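Local coordinates for putative O-GlcNAcase nagJ (Clostridium perfringens, PDB 6PV5), which probably acts as a family 84 glycoside hydrolase with hexosaminidase activity, seen here as a piece holding its N-terminal, catalytic and post-catalytic regions, at residues K540-L545 / A549-L554. Residues are numbered along the deposited sequence; the frame is centred on the assembly and turned at random.
Sequences KLRSNL and ALLNQL
L551 and L545 reach across the turn of the helical hairpin with the same first torsion: CG lies anti to the backbone N in both, at 171° and -168°. L545, just past the end of helix 521-544, and L551, on helix 548-579, then slide past each other in opposite directions instead of meeting end to end. L551 goes to the backbone of the last turn of helix 521-544. Its CD2 stands 3.5 Å from R542 O. Its other methyl, CD1, rests 3.8 Å from R542 CA. L545, the first residue to leave helical geometry (psi 122°), travels the other way, and L545 CD2 lies 4.1 Å from L551 CB. The same methyl is 4.2 Å from L550 CG, so one branch of L545 bridges two consecutive leucines of helix 548-579. R542 and L551 are the closest backbone pair, with 6.7 Å between their CA atoms.

This is the helical-hairpin turn of the post-catalytic region, away from the predicted proton donor. Helices 464-476 and 480-487 close the apolar side, where L545 touches A476 and L550 touches I475 and F483. Polar links frame the turn: R542 NE forms a salt bridge with D555 OD1, and L550 N is bonded to N547 OD1. L541 O, 4.1 Å from L551 CD1, accepts a hydrogen bond from L545 N. Between the two segments the contacts are therefore van der Waals in character, and apolar packing of leucine methyls on backbone and side-chain carbon probably contributes most to the fit between them.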
loop_
_atom_site.group_PDB
_atom_site.type_symbol
_atom_site.label_atom_id
_atom_site.label_comp_id
_atom_site.label_asym_id
_atom_site.label_seq_id
_atom_site.Cartn_x
_atom_site.Cartn_y
_atom_site.Cartn_z
ATOM N N LYS A 540 0.258 -24.172 -12.554
ATOM C CA LYS A 540 1.440 -23.464 -13.027
ATOM C C LYS A 540 1.983 -22.561 -11.921
ATOM O O LYS A 540 3.200 -22.432 -11.767
ATOM C CB LYS A 540 1.168 -22.570 -14.239
ATOM C CG LYS A 540 0.807 -23.243 -15.556
ATOM C CD LYS A 540 0.109 -22.217 -16.447
ATOM C CE LYS A 540 -0.633 -22.780 -17.642
ATOM N NZ LYS A 540 0.284 -23.145 -18.745
ATOM N N LEU A 541 1.077 -21.902 -11.177
ATOM C CA LEU A 541 1.520 -21.077 -10.063
ATOM C C LEU A 541 2.100 -21.945 -8.943
ATOM O O LEU A 541 3.099 -21.569 -8.337
ATOM C CB LEU A 541 0.356 -20.224 -9.555
ATOM C CG LEU A 541 -0.020 -19.072 -10.485
ATOM C CD1 LEU A 541 -1.380 -18.521 -10.107
ATOM C CD2 LEU A 541 1.060 -17.989 -10.432
ATOM N N ARG A 542 1.488 -23.109 -8.675
ATOM C CA ARG A 542 1.982 -23.921 -7.570
ATOM C C ARG A 542 3.387 -24.419 -7.908
ATOM O O ARG A 542 4.259 -24.540 -7.042
ATOM C CB ARG A 542 1.016 -25.052 -7.219
ATOM C CG ARG A 542 1.384 -25.787 -5.931
ATOM C CD ARG A 542 0.331 -26.836 -5.639
ATOM N NE ARG A 542 -1.010 -26.291 -5.533
ATOM C CZ ARG A 542 -1.994 -26.390 -6.433
ATOM N NH1 ARG A 542 -1.804 -27.023 -7.582
ATOM N NH2 ARG A 542 -3.166 -25.826 -6.174
ATOM N N SER A 543 3.622 -24.610 -9.202
ATOM C CA SER A 543 4.907 -25.095 -9.661
ATOM C C SER A 543 5.983 -24.003 -9.700
ATOM O O SER A 543 7.135 -24.282 -9.365
ATOM C CB SER A 543 4.744 -25.805 -10.983
ATOM O OG SER A 543 6.010 -25.970 -11.570
ATOM N N ASN A 544 5.637 -22.771 -10.108
ATOM C CA ASN A 544 6.649 -21.811 -10.542
ATOM C C ASN A 544 6.661 -20.517 -9.731
ATOM O O ASN A 544 7.577 -19.725 -9.883
ATOM C CB ASN A 544 6.469 -21.432 -12.010
ATOM C CG ASN A 544 6.644 -22.646 -12.895
ATOM O OD1 ASN A 544 7.598 -23.398 -12.709
ATOM N ND2 ASN A 544 5.684 -22.897 -13.775
ATOM N N LEU A 545 5.654 -20.254 -8.898
ATOM C CA LEU A 545 5.690 -18.986 -8.181
ATOM C C LEU A 545 6.850 -18.985 -7.181
ATOM O O LEU A 545 6.908 -19.838 -6.291
ATOM C CB LEU A 545 4.334 -18.786 -7.499
ATOM C CG LEU A 545 4.060 -17.393 -6.941
ATOM C CD1 LEU A 545 4.025 -16.338 -8.055
ATOM C CD2 LEU A 545 2.746 -17.421 -6.180
ATOM N N ALA A 549 5.893 -18.044 0.557
ATOM C CA ALA A 549 4.934 -17.609 1.572
ATOM C C ALA A 549 3.637 -17.185 0.886
ATOM O O ALA A 549 2.537 -17.497 1.348
ATOM C CB ALA A 549 5.505 -16.476 2.416
ATOM N N LEU A 550 3.776 -16.490 -0.249
ATOM C CA LEU A 550 2.613 -16.048 -0.998
ATOM C C LEU A 550 1.832 -17.264 -1.508
ATOM O O LEU A 550 0.618 -17.329 -1.387
ATOM C CB LEU A 550 3.076 -15.157 -2.157
ATOM C CG LEU A 550 1.949 -14.657 -3.073
ATOM C CD1 LEU A 550 0.833 -14.015 -2.259
ATOM C CD2 LEU A 550 2.483 -13.652 -4.069
ATOM N N LEU A 551 2.536 -18.235 -2.085
ATOM C CA LEU A 551 1.889 -19.431 -2.608
ATOM C C LEU A 551 1.104 -20.142 -1.503
ATOM O O LEU A 551 -0.061 -20.493 -1.696
ATOM C CB LEU A 551 2.946 -20.333 -3.250
ATOM C CG LEU A 551 2.486 -21.738 -3.656
ATOM C CD1 LEU A 551 1.294 -21.693 -4.609
ATOM C CD2 LEU A 551 3.651 -22.518 -4.276
ATOM N N ASN A 552 1.724 -20.301 -0.327
ATOM C CA ASN A 552 1.072 -20.954 0.795
ATOM C C ASN A 552 -0.167 -20.188 1.260
ATOM O O ASN A 552 -1.164 -20.799 1.635
ATOM C CB ASN A 552 2.072 -21.240 1.928
ATOM C CG ASN A 552 2.913 -22.478 1.657
ATOM O OD1 ASN A 552 2.449 -23.432 1.030
ATOM N ND2 ASN A 552 4.149 -22.477 2.126
ATOM N N GLN A 553 -0.112 -18.845 1.262
ATOM C CA GLN A 553 -1.243 -18.061 1.745
ATOM C C GLN A 553 -2.455 -18.263 0.830
ATOM O O GLN A 553 -3.598 -18.217 1.278
ATOM C CB GLN A 553 -0.839 -16.588 1.862
ATOM C CG GLN A 553 -0.155 -16.253 3.184
ATOM C CD GLN A 553 0.622 -14.958 3.117
ATOM O OE1 GLN A 553 0.549 -14.200 2.148
ATOM N NE2 GLN A 553 1.412 -14.697 4.146
ATOM N N LEU A 554 -2.185 -18.515 -0.453
ATOM C CA LEU A 554 -3.190 -18.538 -1.506
ATOM C C LEU A 554 -3.609 -19.962 -1.889
ATOM O O LEU A 554 -4.495 -20.147 -2.725
ATOM C CB LEU A 554 -2.540 -17.857 -2.714
ATOM C CG LEU A 554 -2.262 -16.363 -2.524
ATOM C CD1 LEU A 554 -1.633 -15.764 -3.769
ATOM C CD2 LEU A 554 -3.545 -15.627 -2.149
#